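Local structure of trans-4-hydroxy-L-proline dehydratase (Clostridioides difficile 70-100-2010, 6VXC) at residues E112-E115 against V116-N119; G348-L351 against K352-S355. The protein catalyses the glycyl-radical dehydration of trans-4-hydroxy-L-proline to (S)-1-pyrroline-5-carboxylate in anaerobic hydroxyproline breakdown. All blocks are in the same frame, centred on the assembly; numbering follows the deposited sequence.

Interaction 1: E112-E115 against V116-N119; sequences EDLE and VMHN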
loop_
_atom_site.group_PDB
_atom_site.type_symbol
_atom_site.label_atom_id
_atom_site.label_comp_id
_atom_site.label_asym_id
_atom_site.label_seq_id
_atom_site.Cartn_x
_atom_site.Cartn_y
_atom_site.Cartn_z
ATOM N N GLU A 112 1.411 -22.058 -16.375
ATOM C CA GLU A 112 2.774 -21.812 -15.921
ATOM C C GLU A 112 2.789 -20.886 -14.709
ATOM O O GLU A 112 3.591 -21.080 -13.794
ATOM C CB GLU A 112 3.638 -21.228 -17.039
ATOM C CG GLU A 112 5.096 -21.091 -16.597
ATOM C CD GLU A 112 5.988 -20.361 -17.588
ATOM O OE1 GLU A 112 5.479 -19.879 -18.624
ATOM O OE2 GLU A 112 7.212 -20.289 -17.332
ATOM N N ASP A 113 1.930 -19.861 -14.697
ATOM C CA ASP A 113 1.811 -19.005 -13.522
ATOM C C ASP A 113 1.559 -19.831 -12.272
ATOM O O ASP A 113 2.185 -19.614 -11.229
ATOM C CB ASP A 113 0.681 -17.987 -13.700
ATOM C CG ASP A 113 1.032 -16.858 -14.643
ATOM O OD1 ASP A 113 2.217 -16.511 -14.777
ATOM O OD2 ASP A 113 0.097 -16.287 -15.236
ATOM N N LEU A 114 0.614 -20.767 -12.353
ATOM C CA LEU A 114 0.298 -21.595 -11.199
ATOM C C LEU A 114 1.503 -22.413 -10.781
ATOM O O LEU A 114 1.794 -22.535 -9.588
ATOM C CB LEU A 114 -0.880 -22.510 -11.512
ATOM C CG LEU A 114 -2.170 -21.775 -11.860
ATOM C CD1 LEU A 114 -3.338 -22.748 -11.948
ATOM C CD2 LEU A 114 -2.441 -20.667 -10.859
ATOM N N GLU A 115 2.228 -22.963 -11.757
ATOM C CA GLU A 115 3.439 -23.718 -11.458
ATOM C C GLU A 115 4.480 -22.845 -10.763
ATOM O O GLU A 115 5.163 -23.291 -9.837
ATOM C CB GLU A 115 4.004 -24.312 -12.755
ATOM C CG GLU A 115 5.134 -25.322 -12.578
ATOM C CD GLU A 115 4.656 -26.700 -12.159
ATOM O OE1 GLU A 115 3.446 -26.859 -11.876
ATOM O OE2 GLU A 115 5.498 -27.626 -12.110
ATOM N N VAL A 116 4.666 -21.623 -11.249
ATOM C CA VAL A 116 5.683 -20.752 -10.682
ATOM C C VAL A 116 5.344 -20.388 -9.236
ATOM O O VAL A 116 6.202 -20.441 -8.352
ATOM C CB VAL A 116 5.860 -19.506 -11.561
ATOM C CG1 VAL A 116 6.693 -18.466 -10.828
ATOM C CG2 VAL A 116 6.520 -19.900 -12.878
ATOM N N MET A 117 4.092 -20.005 -8.973
ATOM C CA MET A 117 3.749 -19.575 -7.620
ATOM C C MET A 117 3.776 -20.739 -6.639
ATOM O O MET A 117 4.126 -20.558 -5.471
ATOM C CB MET A 117 2.394 -18.866 -7.615
ATOM C CG MET A 117 1.197 -19.735 -7.900
ATOM S SD MET A 117 -0.365 -18.815 -7.825
ATOM C CE MET A 117 -0.163 -17.644 -9.164
ATOM N N HIS A 118 3.471 -21.943 -7.100
ATOM C CA HIS A 118 3.540 -23.096 -6.215
ATOM C C HIS A 118 4.985 -23.428 -5.869
ATOM O O HIS A 118 5.286 -23.808 -4.735
ATOM C CB HIS A 118 2.855 -24.295 -6.866
ATOM C CG HIS A 118 2.813 -25.514 -6.003
ATOM N ND1 HIS A 118 1.737 -25.827 -5.204
ATOM C CD2 HIS A 118 3.729 -26.492 -5.797
ATOM C CE1 HIS A 118 1.983 -26.951 -4.557
ATOM N NE2 HIS A 118 3.186 -27.374 -4.898
ATOM N N ASN A 119 5.894 -23.284 -6.828
ATOM C CA ASN A 119 7.248 -23.773 -6.660
ATOM C C ASN A 119 8.283 -22.697 -6.395
ATOM O O ASN A 119 9.408 -23.045 -6.049
ATOM C CB ASN A 119 7.670 -24.574 -7.900
ATOM C CG ASN A 119 6.889 -25.843 -8.049
ATOM O OD1 ASN A 119 7.090 -26.776 -7.291
ATOM N ND2 ASN A 119 5.952 -25.872 -8.989
#
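The carboxylate of Glu115 and the side-chain amide of Asn119 lie one turn apart, their planes 56° from parallel. Asn119 ND2 comes close to the carboxylate carbon Glu115 CD at 3.5 Å, but its hydrogen bond goes to the main-chain oxygen Glu115 O. The His118 ring has Asn119 CG at its edge, in plane. These groups sit on the last turn of helix 111-119, where side chains i and i+4 meet along the helix. Asn119 turns back on this end: chi1 of -67° sets its CG beside its own backbone N, and ND2 bonds Glu115 O at 2.8 Å. The same oxygen takes the main-chain Asn119 N at 3.1 Å. Two N-H groups of one residue thus grip a single carbonyl, which probably limits rotation of the amide. Each donor is tilted from the carbonyl plane. The Glu115 chain bends at chi2, and OE1 makes a salt bridge to Arg132 of helix 129-143. His118 ND1 bonds Val127 N, so both polar ends tie the helix to what follows it.

On the buried side, Leu114 and Met117 lie alongside each other and point the same way. Leu114 CD2 touches Met117 SD at 4.1 Å and the CE methyl as well. Met117 has chi1 of 68°, which leaves CG flanked by both its backbone N and its carbonyl carbon. This is an uncommon choice in a helix, and it brings CG to 3.3 Å from Leu114 O. Ordinary helical hydrogen bonds join Val116 N to Glu112 O and Met117 N to Asp113 O. On the exposed side the branch Val116 CG2 rests 3.3 Å from Glu112 O and 4.2 Å from Glu112 CG.

Interaction 2: G348-L351 against K352-S355; sequences GITL and KESS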
loop_
_atom_site.group_PDB
_atom_site.type_symbol
_atom_site.label_atom_id
_atom_site.label_comp_id
_atom_site.label_asym_id
_atom_site.label_seq_id
_atom_site.Cartn_x
_atom_site.Cartn_y
_atom_site.Cartn_z
ATOM N N GLY A 348 5.412 -12.068 -12.122
ATOM C CA GLY A 348 6.064 -11.090 -12.978
ATOM C C GLY A 348 6.459 -9.833 -12.231
ATOM O O GLY A 348 6.925 -9.879 -11.087
ATOM N N ILE A 349 6.259 -8.688 -12.888
ATOM C CA ILE A 349 6.718 -7.411 -12.342
ATOM C C ILE A 349 5.946 -7.038 -11.072
ATOM O O ILE A 349 6.496 -6.422 -10.156
ATOM C CB ILE A 349 6.618 -6.296 -13.398
ATOM C CG1 ILE A 349 7.363 -6.680 -14.688
ATOM C CG2 ILE A 349 7.155 -4.991 -12.825
ATOM C CD1 ILE A 349 8.819 -6.958 -14.480
ATOM N N THR A 350 4.652 -7.359 -11.020
ATOM C CA THR A 350 3.868 -7.034 -9.835
ATOM C C THR A 350 4.488 -7.643 -8.583
ATOM O O THR A 350 4.524 -7.004 -7.529
ATOM C CB THR A 350 2.425 -7.507 -10.010
ATOM O OG1 THR A 350 1.882 -6.942 -11.212
ATOM C CG2 THR A 350 1.573 -7.072 -8.802
ATOM N N LEU A 351 4.959 -8.884 -8.670
ATOM C CA LEU A 351 5.640 -9.490 -7.531
ATOM C C LEU A 351 6.938 -8.753 -7.207
ATOM O O LEU A 351 7.208 -8.434 -6.043
ATOM C CB LEU A 351 5.878 -10.973 -7.820
ATOM C CG LEU A 351 6.382 -11.990 -6.791
ATOM C CD1 LEU A 351 7.877 -11.995 -6.694
ATOM C CD2 LEU A 351 5.711 -11.845 -5.410
ATOM N N LYS A 352 7.734 -8.443 -8.230
ATOM C CA LYS A 352 9.020 -7.788 -7.999
ATOM C C LYS A 352 8.836 -6.456 -7.285
ATOM O O LYS A 352 9.658 -6.073 -6.443
ATOM C CB LYS A 352 9.738 -7.580 -9.339
ATOM C CG LYS A 352 10.108 -8.862 -10.088
ATOM C CD LYS A 352 10.875 -8.543 -11.381
ATOM C CE LYS A 352 11.634 -9.751 -11.902
ATOM N NZ LYS A 352 12.798 -9.349 -12.740
ATOM N N GLU A 353 7.758 -5.740 -7.599
ATOM C CA GLU A 353 7.555 -4.438 -6.990
ATOM C C GLU A 353 6.846 -4.528 -5.645
ATOM O O GLU A 353 6.879 -3.558 -4.884
ATOM C CB GLU A 353 6.773 -3.503 -7.926
ATOM C CG GLU A 353 5.332 -3.936 -8.232
ATOM C CD GLU A 353 4.674 -3.077 -9.322
ATOM O OE1 GLU A 353 4.806 -1.844 -9.266
ATOM O OE2 GLU A 353 4.025 -3.628 -10.241
ATOM N N SER A 354 6.223 -5.671 -5.321
ATOM C CA SER A 354 5.507 -5.827 -4.062
ATOM C C SER A 354 5.714 -7.266 -3.569
ATOM O O SER A 354 4.789 -8.055 -3.463
ATOM C CB SER A 354 4.021 -5.501 -4.229
ATOM O OG SER A 354 3.335 -5.546 -2.985
ATOM N N SER A 355 6.951 -7.601 -3.203
ATOM C CA SER A 355 7.326 -8.999 -2.983
ATOM C C SER A 355 7.058 -9.384 -1.521
ATOM O O SER A 355 7.965 -9.522 -0.700
ATOM C CB SER A 355 8.783 -9.209 -3.385
ATOM O OG SER A 355 9.126 -10.582 -3.392
#
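Glu353 folds back over the preceding turn of helix 348-353, across Ile349 and Thr350. Its CB lies 3.7 Å from Ile349 O. Chi1 of 65° turns CG back over its own main chain, directly against the carbonyls of the turn below. There CG is 3.2 Å from Thr350 O and 3.4 Å from Ile349 O. The chain then runs extended, and CD passes Thr350 CA. At the tip OE2 meets Thr350 CA at 3.4 Å, while OE1 is hydrogen-bonded to Thr170 OG1. The OE1 end of this buried side chain is thus held by a residue from elsewhere in the chain.

Lys352 runs back along another side of the helix. Its CG touches Gly348 O. Farther out it meets Ile349, and the two side chains cross at an angle, with Lys352 CD 4.0 Å from Ile349 CD1. Tyr670 of helix 667-673 touches both of these side chains.

The helix ends at Ser354, the first residue to leave helical angles. Ser354 N bonds Leu351 O at 3.0 Å from well above the carbonyl plane, and its bond to Thr350 O is weak. The chain leaves the helical path but stays close: Ser355 CB lies against Leu351 O, and Leu351 CD1 is 3.8 Å from Ser355 OG.

Ser354 OG bonds a glycerol that probably came from the crystallisation liquor. The Ser354 side chain is about 8 Å from that of Cys454, which by similarity carries the cysteine radical. The closing turn of this short helix thus lies beside the probable substrate pocket of a glycyl radical enzyme.

Both contacts are local turns and close no long loop. From the N terminus, interaction 1 comes first and takes up most of helix 111-119, to its C-terminal end. More than 200 residues later interaction 2 spans helix 348-353 and its exit, on the way to strand 362-366. They stand in series, neither nested nor crossed. Their centres are 14 Å apart and their nearest atoms about 6 Å, without touching. The loop just before residue 348 bridges them: Met117 packs on Pro345, Asp113 touches Val347, and Lys346 NZ bonds Ser354 O. Helix 111-119 is thereby joined to the region of the probable active site.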